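Long-range contacts in 350aa long hypothetical aspartate-semialdehyde dehydrogenase (Sulfolobus tokodaii, PDB 2EP5), which probably catalyses the NADP-dependent interconversion of malonyl-CoA and 3-oxopropanoate, as a member of the aspartate-semialdehyde dehydrogenase family: residues P110-P115 against L145-N150; V117-P122 against L212-G217; E127-L132 against E342-L347. All coordinates share one frame; numbering follows the deposited sequence.

Contact 1. Residues P110-P115 against L145-N150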
ATOM      1  N   PRO A 110     -10.521 -29.861  -8.398  1.00 20.94           N
ATOM      2  CA  PRO A 110     -10.912 -31.280  -8.429  1.00 21.39           C
ATOM      3  C   PRO A 110     -10.810 -31.947  -9.809  1.00 21.95           C
ATOM      4  O   PRO A 110     -11.233 -31.378 -10.816  1.00 21.75           O
ATOM      5  CB  PRO A 110     -12.346 -31.249  -7.903  1.00 21.67           C
ATOM      6  CG  PRO A 110     -12.305 -30.102  -6.925  1.00 19.60           C
ATOM      7  CD  PRO A 110     -11.541 -29.053  -7.709  1.00 19.74           C
ATOM      8  N   PHE A 111     -10.225 -33.144  -9.840  1.00 20.48           N
ATOM      9  CA  PHE A 111     -10.059 -33.915 -11.071  1.00 21.92           C
ATOM     10  C   PHE A 111      -8.924 -33.467 -11.994  1.00 22.81           C
ATOM     11  O   PHE A 111      -8.586 -34.180 -12.940  1.00 22.83           O
ATOM     12  CB  PHE A 111     -11.358 -33.917 -11.884  1.00 23.74           C
ATOM     13  CG  PHE A 111     -12.484 -34.666 -11.236  1.00 26.33           C
ATOM     14  CD1 PHE A 111     -12.415 -36.048 -11.072  1.00 27.24           C
ATOM     15  CD2 PHE A 111     -13.619 -33.989 -10.789  1.00 26.71           C
ATOM     16  CE1 PHE A 111     -13.461 -36.750 -10.471  1.00 27.86           C
ATOM     17  CE2 PHE A 111     -14.669 -34.677 -10.188  1.00 27.57           C
ATOM     18  CZ  PHE A 111     -14.589 -36.065 -10.028  1.00 28.81           C
ATOM     19  N   ARG A 112      -8.331 -32.303 -11.738  1.00 23.01           N
ATOM     20  CA  ARG A 112      -7.266 -31.810 -12.615  1.00 23.22           C
ATOM     21  C   ARG A 112      -6.189 -32.843 -12.913  1.00 22.69           C
ATOM     22  O   ARG A 112      -5.632 -32.871 -14.013  1.00 23.61           O
ATOM     23  CB  ARG A 112      -6.597 -30.575 -12.022  1.00 21.45           C
ATOM     24  CG  ARG A 112      -7.310 -29.272 -12.280  1.00 24.28           C
ATOM     25  CD  ARG A 112      -6.457 -28.145 -11.719  1.00 25.38           C
ATOM     26  NE  ARG A 112      -7.158 -26.875 -11.587  1.00 21.28           N
ATOM     27  CZ  ARG A 112      -6.840 -25.970 -10.668  1.00 22.25           C
ATOM     28  NH1 ARG A 112      -5.847 -26.218  -9.820  1.00 20.09           N
ATOM     29  NH2 ARG A 112      -7.502 -24.824 -10.593  1.00 19.32           N
ATOM     30  N   MET A 113      -5.897 -33.693 -11.936  1.00 22.69           N
ATOM     31  CA  MET A 113      -4.871 -34.706 -12.110  1.00 22.31           C
ATOM     32  C   MET A 113      -5.426 -36.108 -12.387  1.00 21.93           C
ATOM     33  O   MET A 113      -4.703 -37.100 -12.288  1.00 21.61           O
ATOM     34  CB  MET A 113      -3.944 -34.714 -10.888  1.00 20.22           C
ATOM     35  CG  MET A 113      -3.151 -33.413 -10.698  1.00 19.62           C
ATOM     36  SD  MET A 113      -2.121 -32.940 -12.140  1.00 22.82           S
ATOM     37  CE  MET A 113      -0.801 -34.186 -12.067  1.00 22.33           C
ATOM     38  N   ASP A 114      -6.705 -36.191 -12.746  1.00 21.27           N
ATOM     39  CA  ASP A 114      -7.315 -37.477 -13.064  1.00 20.75           C
ATOM     40  C   ASP A 114      -6.763 -37.874 -14.425  1.00 21.89           C
ATOM     41  O   ASP A 114      -6.869 -37.114 -15.381  1.00 22.35           O
ATOM     42  CB  ASP A 114      -8.840 -37.358 -13.133  1.00 21.80           C
ATOM     43  CG  ASP A 114      -9.526 -38.704 -13.332  1.00 21.67           C
ATOM     44  OD1 ASP A 114      -9.276 -39.365 -14.364  1.00 24.67           O
ATOM     45  OD2 ASP A 114     -10.312 -39.105 -12.454  1.00 21.04           O
ATOM     46  N   PRO A 115      -6.154 -39.067 -14.523  1.00 23.82           N
ATOM     47  CA  PRO A 115      -5.549 -39.636 -15.735  1.00 24.53           C
ATOM     48  C   PRO A 115      -6.461 -39.692 -16.958  1.00 26.29           C
ATOM     49  O   PRO A 115      -5.977 -39.768 -18.086  1.00 27.81           O
ATOM     50  CB  PRO A 115      -5.128 -41.035 -15.291  1.00 25.57           C
ATOM     51  CG  PRO A 115      -4.855 -40.863 -13.833  1.00 25.92           C
ATOM     52  CD  PRO A 115      -5.997 -39.991 -13.385  1.00 24.97           C
ATOM     53  N   LEU A 145     -15.827 -34.217 -19.178  1.00 23.91           N
ATOM     54  CA  LEU A 145     -15.185 -33.316 -18.228  1.00 21.01           C
ATOM     55  C   LEU A 145     -13.790 -32.925 -18.699  1.00 22.25           C
ATOM     56  O   LEU A 145     -12.966 -33.784 -19.049  1.00 21.24           O
ATOM     57  CB  LEU A 145     -15.091 -33.955 -16.841  1.00 19.40           C
ATOM     58  CG  LEU A 145     -14.445 -33.055 -15.782  1.00 17.69           C
ATOM     59  CD1 LEU A 145     -15.276 -31.802 -15.610  1.00 17.68           C
ATOM     60  CD2 LEU A 145     -14.338 -33.782 -14.460  1.00 18.06           C
ATOM     61  N   VAL A 146     -13.541 -31.616 -18.722  1.00 21.66           N
ATOM     62  CA  VAL A 146     -12.249 -31.065 -19.125  1.00 19.63           C
ATOM     63  C   VAL A 146     -11.811 -30.106 -18.021  1.00 19.22           C
ATOM     64  O   VAL A 146     -12.632 -29.410 -17.424  1.00 20.29           O
ATOM     65  CB  VAL A 146     -12.344 -30.294 -20.471  1.00 19.81           C
ATOM     66  CG1 VAL A 146     -10.978 -29.718 -20.841  1.00 17.54           C
ATOM     67  CG2 VAL A 146     -12.838 -31.231 -21.581  1.00 17.87           C
ATOM     68  N   LYS A 147     -10.520 -30.070 -17.738  1.00 17.96           N
ATOM     69  CA  LYS A 147     -10.041 -29.197 -16.688  1.00 16.75           C
ATOM     70  C   LYS A 147      -8.979 -28.217 -17.141  1.00 16.11           C
ATOM     71  O   LYS A 147      -8.312 -28.418 -18.154  1.00 16.42           O
ATOM     72  CB  LYS A 147      -9.513 -30.039 -15.526  1.00 17.01           C
ATOM     73  CG  LYS A 147     -10.610 -30.632 -14.649  1.00 19.03           C
ATOM     74  CD  LYS A 147     -11.257 -29.548 -13.787  1.00 19.52           C
ATOM     75  CE  LYS A 147     -12.461 -30.071 -13.031  1.00 18.44           C
ATOM     76  NZ  LYS A 147     -12.859 -29.159 -11.927  1.00 20.05           N
ATOM     77  N   ASN A 148      -8.854 -27.134 -16.389  1.00 16.99           N
ATOM     78  CA  ASN A 148      -7.859 -26.106 -16.651  1.00 17.04           C
ATOM     79  C   ASN A 148      -6.993 -26.085 -15.400  1.00 17.91           C
ATOM     80  O   ASN A 148      -7.481 -26.313 -14.293  1.00 18.40           O
ATOM     81  CB  ASN A 148      -8.531 -24.753 -16.879  1.00 15.52           C
ATOM     82  CG  ASN A 148      -9.282 -24.701 -18.189  1.00 15.68           C
ATOM     83  OD1 ASN A 148     -10.494 -24.490 -18.224  1.00 14.70           O
ATOM     84  ND2 ASN A 148      -8.561 -24.903 -19.283  1.00 14.20           N
ATOM     85  N   PRO A 149      -5.696 -25.811 -15.556  1.00 19.11           N
ATOM     86  CA  PRO A 149      -4.799 -25.788 -14.401  1.00 19.91           C
ATOM     87  C   PRO A 149      -4.823 -24.574 -13.484  1.00 20.81           C
ATOM     88  O   PRO A 149      -5.456 -23.555 -13.764  1.00 21.34           O
ATOM     89  CB  PRO A 149      -3.427 -25.977 -15.045  1.00 21.56           C
ATOM     90  CG  PRO A 149      -3.571 -25.191 -16.318  1.00 21.38           C
ATOM     91  CD  PRO A 149      -4.949 -25.612 -16.812  1.00 19.57           C
ATOM     92  N   ASN A 150      -4.117 -24.725 -12.370  1.00 21.07           N
ATOM     93  CA  ASN A 150      -3.940 -23.674 -11.382  1.00 22.46           C
ATOM     94  C   ASN A 150      -3.376 -22.471 -12.152  1.00 22.68           C
ATOM     95  O   ASN A 150      -2.510 -22.633 -13.021  1.00 21.98           O
ATOM     96  CB  ASN A 150      -2.964 -24.178 -10.305  1.00 23.13           C
ATOM     97  CG  ASN A 150      -2.279 -23.060  -9.547  1.00 23.42           C
ATOM     98  OD1 ASN A 150      -1.214 -22.583  -9.949  1.00 24.58           O
ATOM     99  ND2 ASN A 150      -2.884 -22.636  -8.442  1.00 24.16           N
TER

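Contact 2. Residues V117-P122 against L212-G217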
ATOM      1  N   VAL A 117      -8.874 -37.328 -17.425  1.00 26.67           N
ATOM      2  CA  VAL A 117      -9.372 -35.980 -17.637  1.00 25.00           C
ATOM      3  C   VAL A 117      -8.269 -35.077 -18.170  1.00 25.28           C
ATOM      4  O   VAL A 117      -7.204 -34.949 -17.566  1.00 24.64           O
ATOM      5  CB  VAL A 117      -9.929 -35.401 -16.324  1.00 24.31           C
ATOM      6  CG1 VAL A 117     -10.519 -34.029 -16.563  1.00 21.81           C
ATOM      7  CG2 VAL A 117     -10.977 -36.349 -15.754  1.00 22.89           C
ATOM      8  N   PRO A 118      -8.510 -34.437 -19.322  1.00 25.08           N
ATOM      9  CA  PRO A 118      -7.501 -33.546 -19.908  1.00 23.67           C
ATOM     10  C   PRO A 118      -7.356 -32.263 -19.081  1.00 22.49           C
ATOM     11  O   PRO A 118      -8.357 -31.693 -18.640  1.00 20.52           O
ATOM     12  CB  PRO A 118      -8.058 -33.246 -21.301  1.00 23.70           C
ATOM     13  CG  PRO A 118      -9.139 -34.303 -21.520  1.00 26.04           C
ATOM     14  CD  PRO A 118      -9.717 -34.490 -20.159  1.00 23.89           C
ATOM     15  N   LEU A 119      -6.115 -31.837 -18.851  1.00 21.09           N
ATOM     16  CA  LEU A 119      -5.836 -30.595 -18.117  1.00 21.59           C
ATOM     17  C   LEU A 119      -5.318 -29.687 -19.222  1.00 20.95           C
ATOM     18  O   LEU A 119      -4.184 -29.829 -19.678  1.00 20.96           O
ATOM     19  CB  LEU A 119      -4.765 -30.813 -17.047  1.00 20.03           C
ATOM     20  CG  LEU A 119      -4.525 -29.653 -16.075  1.00 20.42           C
ATOM     21  CD1 LEU A 119      -5.837 -29.246 -15.398  1.00 18.97           C
ATOM     22  CD2 LEU A 119      -3.493 -30.073 -15.042  1.00 19.43           C
ATOM     23  N   ILE A 120      -6.156 -28.757 -19.658  1.00 21.36           N
ATOM     24  CA  ILE A 120      -5.791 -27.908 -20.774  1.00 22.38           C
ATOM     25  C   ILE A 120      -5.356 -26.467 -20.587  1.00 23.98           C
ATOM     26  O   ILE A 120      -5.909 -25.715 -19.789  1.00 23.27           O
ATOM     27  CB  ILE A 120      -6.930 -27.883 -21.828  1.00 21.78           C
ATOM     28  CG1 ILE A 120      -7.305 -29.314 -22.231  1.00 22.11           C
ATOM     29  CG2 ILE A 120      -6.489 -27.100 -23.067  1.00 19.80           C
ATOM     30  CD1 ILE A 120      -6.156 -30.112 -22.816  1.00 21.91           C
ATOM     31  N   ASN A 121      -4.334 -26.126 -21.367  1.00 25.57           N
ATOM     32  CA  ASN A 121      -3.781 -24.787 -21.490  1.00 28.47           C
ATOM     33  C   ASN A 121      -3.579 -24.842 -23.003  1.00 28.41           C
ATOM     34  O   ASN A 121      -2.547 -25.314 -23.490  1.00 27.04           O
ATOM     35  CB  ASN A 121      -2.443 -24.621 -20.763  1.00 28.20           C
ATOM     36  CG  ASN A 121      -2.015 -23.159 -20.688  1.00 30.11           C
ATOM     37  OD1 ASN A 121      -2.652 -22.294 -21.296  1.00 26.73           O
ATOM     38  ND2 ASN A 121      -0.941 -22.875 -19.950  1.00 29.20           N
ATOM     39  N   PRO A 122      -4.588 -24.379 -23.763  1.00 29.45           N
ATOM     40  CA  PRO A 122      -4.652 -24.341 -25.230  1.00 28.82           C
ATOM     41  C   PRO A 122      -3.338 -24.455 -26.012  1.00 28.16           C
ATOM     42  O   PRO A 122      -3.062 -25.484 -26.628  1.00 28.25           O
ATOM     43  CB  PRO A 122      -5.398 -23.042 -25.499  1.00 30.14           C
ATOM     44  CG  PRO A 122      -6.391 -23.022 -24.388  1.00 28.67           C
ATOM     45  CD  PRO A 122      -5.543 -23.408 -23.190  1.00 28.78           C
ATOM     46  N   LEU A 212       2.290 -29.041 -13.664  1.00 20.13           N
ATOM     47  CA  LEU A 212       3.250 -28.703 -14.711  1.00 22.34           C
ATOM     48  C   LEU A 212       3.687 -30.002 -15.418  1.00 23.86           C
ATOM     49  O   LEU A 212       3.983 -30.011 -16.618  1.00 24.39           O
ATOM     50  CB  LEU A 212       4.449 -27.987 -14.082  1.00 21.31           C
ATOM     51  CG  LEU A 212       4.964 -26.682 -14.706  1.00 21.69           C
ATOM     52  CD1 LEU A 212       3.821 -25.758 -15.057  1.00 19.01           C
ATOM     53  CD2 LEU A 212       5.919 -26.016 -13.730  1.00 16.42           C
ATOM     54  N   THR A 213       3.706 -31.099 -14.661  1.00 22.52           N
ATOM     55  CA  THR A 213       4.081 -32.413 -15.185  1.00 21.90           C
ATOM     56  C   THR A 213       3.079 -32.925 -16.231  1.00 21.76           C
ATOM     57  O   THR A 213       3.461 -33.555 -17.227  1.00 20.86           O
ATOM     58  CB  THR A 213       4.185 -33.440 -14.032  1.00 21.77           C
ATOM     59  OG1 THR A 213       5.450 -33.292 -13.374  1.00 21.94           O
ATOM     60  CG2 THR A 213       4.046 -34.835 -14.543  1.00 20.58           C
ATOM     61  N   LYS A 214       1.798 -32.650 -16.008  1.00 19.96           N
ATOM     62  CA  LYS A 214       0.759 -33.080 -16.935  1.00 18.96           C
ATOM     63  C   LYS A 214       0.619 -32.124 -18.118  1.00 19.66           C
ATOM     64  O   LYS A 214       0.416 -32.554 -19.248  1.00 19.20           O
ATOM     65  CB  LYS A 214      -0.576 -33.194 -16.207  1.00 17.66           C
ATOM     66  CG  LYS A 214      -1.677 -33.826 -17.036  1.00 18.40           C
ATOM     67  CD  LYS A 214      -2.922 -34.034 -16.185  1.00 16.90           C
ATOM     68  CE  LYS A 214      -4.021 -34.726 -16.966  1.00 16.69           C
ATOM     69  NZ  LYS A 214      -5.176 -35.023 -16.081  1.00 15.92           N
ATOM     70  N   LEU A 215       0.728 -30.825 -17.857  1.00 22.38           N
ATOM     71  CA  LEU A 215       0.619 -29.828 -18.920  1.00 23.00           C
ATOM     72  C   LEU A 215       1.688 -30.019 -19.986  1.00 24.49           C
ATOM     73  O   LEU A 215       1.437 -29.808 -21.176  1.00 25.09           O
ATOM     74  CB  LEU A 215       0.738 -28.424 -18.335  1.00 21.19           C
ATOM     75  CG  LEU A 215      -0.443 -28.010 -17.459  1.00 23.13           C
ATOM     76  CD1 LEU A 215      -0.104 -26.725 -16.715  1.00 19.43           C
ATOM     77  CD2 LEU A 215      -1.695 -27.850 -18.329  1.00 18.31           C
ATOM     78  N   ASN A 216       2.879 -30.428 -19.555  1.00 23.47           N
ATOM     79  CA  ASN A 216       3.993 -30.631 -20.471  1.00 25.32           C
ATOM     80  C   ASN A 216       4.143 -32.078 -20.901  1.00 25.92           C
ATOM     81  O   ASN A 216       5.116 -32.433 -21.559  1.00 25.66           O
ATOM     82  CB  ASN A 216       5.291 -30.162 -19.815  1.00 26.91           C
ATOM     83  CG  ASN A 216       5.288 -28.678 -19.526  1.00 26.71           C
ATOM     84  OD1 ASN A 216       5.340 -27.860 -20.444  1.00 28.48           O
ATOM     85  ND2 ASN A 216       5.210 -28.321 -18.249  1.00 25.29           N
ATOM     86  N   GLY A 217       3.172 -32.904 -20.526  1.00 27.35           N
ATOM     87  CA  GLY A 217       3.214 -34.311 -20.869  1.00 26.59           C
ATOM     88  C   GLY A 217       2.963 -34.567 -22.336  1.00 27.99           C
ATOM     89  O   GLY A 217       2.608 -33.657 -23.088  1.00 28.28           O
TER

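Contact 3. Residues E127-L132 against E342-L347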
ATOM      1  N   GLU A 127      -3.647 -31.010 -27.887  1.00 25.74           N
ATOM      2  CA  GLU A 127      -3.684 -32.393 -28.352  1.00 26.80           C
ATOM      3  C   GLU A 127      -4.172 -33.351 -27.266  1.00 27.39           C
ATOM      4  O   GLU A 127      -4.724 -34.416 -27.565  1.00 27.70           O
ATOM      5  CB  GLU A 127      -2.292 -32.843 -28.820  1.00 29.42           C
ATOM      6  CG  GLU A 127      -1.691 -31.992 -29.927  1.00 35.31           C
ATOM      7  CD  GLU A 127      -0.523 -31.134 -29.445  1.00 39.33           C
ATOM      8  OE1 GLU A 127      -0.681 -30.390 -28.447  1.00 38.10           O
ATOM      9  OE2 GLU A 127       0.556 -31.203 -30.078  1.00 41.39           O
ATOM     10  N   HIS A 128      -3.970 -32.979 -26.007  1.00 25.42           N
ATOM     11  CA  HIS A 128      -4.395 -33.836 -24.915  1.00 24.97           C
ATOM     12  C   HIS A 128      -5.900 -34.061 -24.881  1.00 26.03           C
ATOM     13  O   HIS A 128      -6.372 -34.981 -24.215  1.00 26.69           O
ATOM     14  CB  HIS A 128      -3.904 -33.277 -23.578  1.00 24.39           C
ATOM     15  CG  HIS A 128      -2.420 -33.371 -23.396  1.00 24.15           C
ATOM     16  ND1 HIS A 128      -1.797 -33.090 -22.198  1.00 23.03           N
ATOM     17  CD2 HIS A 128      -1.437 -33.731 -24.256  1.00 22.57           C
ATOM     18  CE1 HIS A 128      -0.495 -33.279 -22.327  1.00 23.94           C
ATOM     19  NE2 HIS A 128      -0.251 -33.669 -23.565  1.00 24.16           N
ATOM     20  N   LEU A 129      -6.653 -33.231 -25.603  1.00 27.11           N
ATOM     21  CA  LEU A 129      -8.112 -33.368 -25.651  1.00 28.31           C
ATOM     22  C   LEU A 129      -8.543 -34.729 -26.209  1.00 28.74           C
ATOM     23  O   LEU A 129      -9.686 -35.152 -26.038  1.00 29.06           O
ATOM     24  CB  LEU A 129      -8.729 -32.246 -26.496  1.00 25.36           C
ATOM     25  CG  LEU A 129      -8.818 -30.879 -25.812  1.00 25.06           C
ATOM     26  CD1 LEU A 129      -9.223 -29.805 -26.815  1.00 23.22           C
ATOM     27  CD2 LEU A 129      -9.818 -30.960 -24.669  1.00 22.49           C
ATOM     28  N   GLU A 130      -7.621 -35.410 -26.878  1.00 29.79           N
ATOM     29  CA  GLU A 130      -7.918 -36.718 -27.439  1.00 32.30           C
ATOM     30  C   GLU A 130      -8.344 -37.684 -26.342  1.00 31.60           C
ATOM     31  O   GLU A 130      -8.974 -38.707 -26.620  1.00 32.66           O
ATOM     32  CB  GLU A 130      -6.700 -37.278 -28.173  1.00 34.31           C
ATOM     33  CG  GLU A 130      -6.245 -36.436 -29.346  1.00 39.30           C
ATOM     34  CD  GLU A 130      -5.719 -37.283 -30.485  1.00 43.66           C
ATOM     35  OE1 GLU A 130      -6.508 -38.089 -31.025  1.00 46.52           O
ATOM     36  OE2 GLU A 130      -4.525 -37.152 -30.840  1.00 44.47           O
ATOM     37  N   LEU A 131      -7.997 -37.362 -25.098  1.00 29.88           N
ATOM     38  CA  LEU A 131      -8.366 -38.212 -23.972  1.00 29.40           C
ATOM     39  C   LEU A 131      -9.871 -38.325 -23.900  1.00 28.04           C
ATOM     40  O   LEU A 131     -10.398 -39.287 -23.348  1.00 28.53           O
ATOM     41  CB  LEU A 131      -7.864 -37.635 -22.646  1.00 30.77           C
ATOM     42  CG  LEU A 131      -6.425 -37.895 -22.202  1.00 34.16           C
ATOM     43  CD1 LEU A 131      -6.205 -37.253 -20.829  1.00 34.31           C
ATOM     44  CD2 LEU A 131      -6.158 -39.395 -22.129  1.00 33.03           C
ATOM     45  N   LEU A 132     -10.563 -37.336 -24.457  1.00 26.10           N
ATOM     46  CA  LEU A 132     -12.017 -37.327 -24.427  1.00 26.54           C
ATOM     47  C   LEU A 132     -12.639 -38.492 -25.186  1.00 27.23           C
ATOM     48  O   LEU A 132     -13.779 -38.867 -24.924  1.00 27.10           O
ATOM     49  CB  LEU A 132     -12.547 -35.998 -24.981  1.00 24.85           C
ATOM     50  CG  LEU A 132     -12.284 -34.769 -24.106  1.00 23.44           C
ATOM     51  CD1 LEU A 132     -12.861 -33.514 -24.768  1.00 22.24           C
ATOM     52  CD2 LEU A 132     -12.898 -34.987 -22.733  1.00 21.01           C
ATOM     53  N   GLU A 342     -13.265 -22.718 -27.179  1.00 21.14           N
ATOM     54  CA  GLU A 342     -13.093 -22.353 -28.586  1.00 24.16           C
ATOM     55  C   GLU A 342     -12.331 -23.457 -29.329  1.00 25.24           C
ATOM     56  O   GLU A 342     -12.715 -23.862 -30.429  1.00 27.99           O
ATOM     57  CB  GLU A 342     -12.343 -21.020 -28.713  1.00 24.07           C
ATOM     58  CG  GLU A 342     -12.886 -19.926 -27.802  1.00 24.29           C
ATOM     59  CD  GLU A 342     -12.266 -18.560 -28.058  1.00 24.37           C
ATOM     60  OE1 GLU A 342     -11.111 -18.489 -28.525  1.00 26.20           O
ATOM     61  OE2 GLU A 342     -12.934 -17.546 -27.775  1.00 22.07           O
ATOM     62  N   VAL A 343     -11.256 -23.947 -28.722  1.00 24.43           N
ATOM     63  CA  VAL A 343     -10.460 -25.007 -29.329  1.00 24.49           C
ATOM     64  C   VAL A 343     -11.304 -26.266 -29.565  1.00 25.29           C
ATOM     65  O   VAL A 343     -11.238 -26.875 -30.633  1.00 23.80           O
ATOM     66  CB  VAL A 343      -9.253 -25.384 -28.435  1.00 23.95           C
ATOM     67  CG1 VAL A 343      -8.581 -26.636 -28.977  1.00 23.61           C
ATOM     68  CG2 VAL A 343      -8.260 -24.225 -28.368  1.00 23.82           C
ATOM     69  N   MET A 344     -12.085 -26.648 -28.558  1.00 25.51           N
ATOM     70  CA  MET A 344     -12.934 -27.828 -28.640  1.00 27.25           C
ATOM     71  C   MET A 344     -13.899 -27.725 -29.818  1.00 29.79           C
ATOM     72  O   MET A 344     -14.120 -28.701 -30.533  1.00 30.27           O
ATOM     73  CB  MET A 344     -13.714 -28.010 -27.332  1.00 27.24           C
ATOM     74  CG  MET A 344     -12.867 -28.460 -26.145  1.00 24.62           C
ATOM     75  SD  MET A 344     -13.773 -28.447 -24.578  1.00 25.30           S
ATOM     76  CE  MET A 344     -14.662 -29.998 -24.654  1.00 24.27           C
ATOM     77  N   LYS A 345     -14.474 -26.544 -30.025  1.00 31.86           N
ATOM     78  CA  LYS A 345     -15.387 -26.351 -31.145  1.00 32.87           C
ATOM     79  C   LYS A 345     -14.579 -26.512 -32.434  1.00 32.79           C
ATOM     80  O   LYS A 345     -14.999 -27.198 -33.366  1.00 33.46           O
ATOM     81  CB  LYS A 345     -16.023 -24.956 -31.082  1.00 32.99           C
ATOM     82  CG  LYS A 345     -16.922 -24.613 -32.269  1.00 34.19           C
ATOM     83  CD  LYS A 345     -18.120 -25.546 -32.364  1.00 37.42           C
ATOM     84  CE  LYS A 345     -18.979 -25.232 -33.590  1.00 39.21           C
ATOM     85  NZ  LYS A 345     -20.188 -26.102 -33.679  1.00 39.89           N
ATOM     86  N   GLU A 346     -13.407 -25.887 -32.466  1.00 32.66           N
ATOM     87  CA  GLU A 346     -12.513 -25.953 -33.620  1.00 32.74           C
ATOM     88  C   GLU A 346     -12.114 -27.388 -33.978  1.00 32.89           C
ATOM     89  O   GLU A 346     -11.948 -27.719 -35.151  1.00 34.14           O
ATOM     90  CB  GLU A 346     -11.255 -25.123 -33.337  1.00 34.45           C
ATOM     91  CG  GLU A 346     -10.175 -25.180 -34.412  1.00 35.45           C
ATOM     92  CD  GLU A 346     -10.663 -24.672 -35.748  1.00 37.40           C
ATOM     93  OE1 GLU A 346     -11.543 -23.782 -35.755  1.00 38.94           O
ATOM     94  OE2 GLU A 346     -10.164 -25.150 -36.791  1.00 37.73           O
ATOM     95  N   LEU A 347     -11.962 -28.241 -32.969  1.00 31.95           N
ATOM     96  CA  LEU A 347     -11.562 -29.623 -33.203  1.00 31.42           C
ATOM     97  C   LEU A 347     -12.724 -30.607 -33.362  1.00 32.13           C
ATOM     98  O   LEU A 347     -12.509 -31.791 -33.628  1.00 31.74           O
ATOM     99  CB  LEU A 347     -10.629 -30.087 -32.082  1.00 28.85           C
ATOM    100  CG  LEU A 347      -9.331 -29.285 -31.986  1.00 29.30           C
ATOM    101  CD1 LEU A 347      -8.426 -29.855 -30.896  1.00 27.01           C
ATOM    102  CD2 LEU A 347      -8.630 -29.324 -33.337  1.00 28.85           C
TER

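Contact 1. Residues P110-P115 against L145-N150
Arg112 sets its CG anti to its own carbonyl carbon (chi1 -83°) and then runs extended to NE, which lays the guanidinium along the backbone of 148-150, just past the end of strand 144-147. The aliphatic part of this chain crosses Lys147 at about a right angle, Arg112 CG lying 4.0 Å from Lys147 CB. Arg112 NE gives Asn148 O a weak hydrogen bond of 2.8 Å, bent to 119° at the hydrogen. The Pro149-Asn150 peptide covers one face of the guanidinium, with Pro149 C 3.7 Å and Asn150 N 3.4 Å from Arg112 CZ. Glu211 of helix 204-215 joins the two: it takes a salt bridge from Arg112 NH1 and a hydrogen bond from Asn150 N, while Arg112 NH2 is bound to Asn107 O. At the other end, Leu145 CD2 approaches the Phe111 ring obliquely, 3.7 Å from Phe111 CD2. Between these, Lys147 bends at chi2 (-73°) and reaches a salt bridge with Glu94. With an alanine at Arg112, Glu211 would probably lose its positive mate and the Pro149-Asn150 peptide the flat group packed on it. Arg112 and Asn150 N thus share one carboxylate, which probably balances the buried guanidinium just before Asn150, the N-cap of the helix that begins at the predicted acyl-thioester residue Cys151.

Contact 2. Residues V117-P122 against L212-G217
The loop that follows strand 103-106 in the NAD-binding region meets the last turn of helix 204-215 through Leu119 and Asn121 against Lys214 and Leu215, with Val117 joining by its carbonyl. Lys214 leaves the helix with CG anti to the backbone N (chi1 -172°) and stays extended to its end, a straight arm that spans the distance to the loop. Lys214 NZ makes a short hydrogen bond of 2.5 Å to Val117 O, nearly in line with the carbonyl (C=O...N angle 170°). Arg112 O and Asp114 O accept from the same ammonium group, so three carbonyls of one loop gather round a buried positive end, and their partial negative charges probably help to stabilise it. The methylenes of the arm are used as well: Lys214 CD packs 3.8 Å from Leu119 CB. Leu215 covers the next part of the loop with a single methyl, CD2, which lies 4.0 Å from Leu119 CG and 4.1 Å from Asn121 CB. The amide of Asn121 is turned to other partners, chiefly Arg331. Where the helix stops, Leu212 O receives both Asn216 N and Asn216 ND2, from opposite faces of its plane, the side-chain bond measuring 2.6 Å. The same loop is also held by backbone bonds of Pro118 and Ile120 to Lys147 of the sheet-edge strand 144-147. Such a seam, with a helix from the dimerisation region laid against a loop of the Rossmann-type region, belongs to the two-domain build of semialdehyde dehydrogenases.

Contact 3. Residues E127-L132 against E342-L347
Leu129 CD1 is the centre of this wholly apolar contact and touches three side chains of helix 334-347. Leu129 CD1 lies 3.9 Å from both Val343 CG1 and Met344 CG, the Leu129 and Met344 side chains crossing at about a right angle. Leu347 CD1, one helical turn beyond Val343, approaches the same methyl of Leu129, CD1, to 4.2 Å, nearer the solvent. Met344 reaches farther than its neighbours: its chain bends at chi3 (81°), and this turns Met344 CE to within 4.0 Å of Leu132 CD1. No hydrogen bond joins the two segments. The spacing on each side comes from the backbone. In 127-132, the 3-10 bonds Glu130 N to Glu127 O, Leu131 N to His128 O and Leu132 N to Leu129 O bring Leu129 and Leu132, three residues apart, to the same face. In the alpha-helix, the bond from Leu347 N to Val343 O (2.8 Å) sets those two residues one above the other, with Met344 beside them. Helix 334-347 ends close to the C-terminus of the chain and packs back on the Rossmann-type parallel sheet, beside 144-147, one of its two outer strands in this chain. Val146 of that strand meets both Met344 and Leu132, and Ile144 adds a second side chain against Leu132. On the other flank of the 3-10 segment, His128 NE2 is hydrogen-bonded to Gly217 O, while His128 and Leu131 pack on Ile224.

All three contacts are largely buried and gather round strand 144-147 at the sheet edge, with the connection from 110 to 132 supplying one segment to each. Contacts 1 and 2 lie closest, their centres about 8 Å apart, and both border on helix 204-215, which lends Glu211 to the first and supplies Lys214 to the second. Contact 2 rings an ammonium with carbonyls; in contact 1, beside the predicted catalytic cysteine, a guanidinium lies over a peptide with one weak carbonyl bond across the segments. Contact 3, farther from the chain centre and away from the annotated sites, is purely apolar, with partly exposed Leu347 at its margin. Val146 connects it to contact 1, and His128 to contact 2.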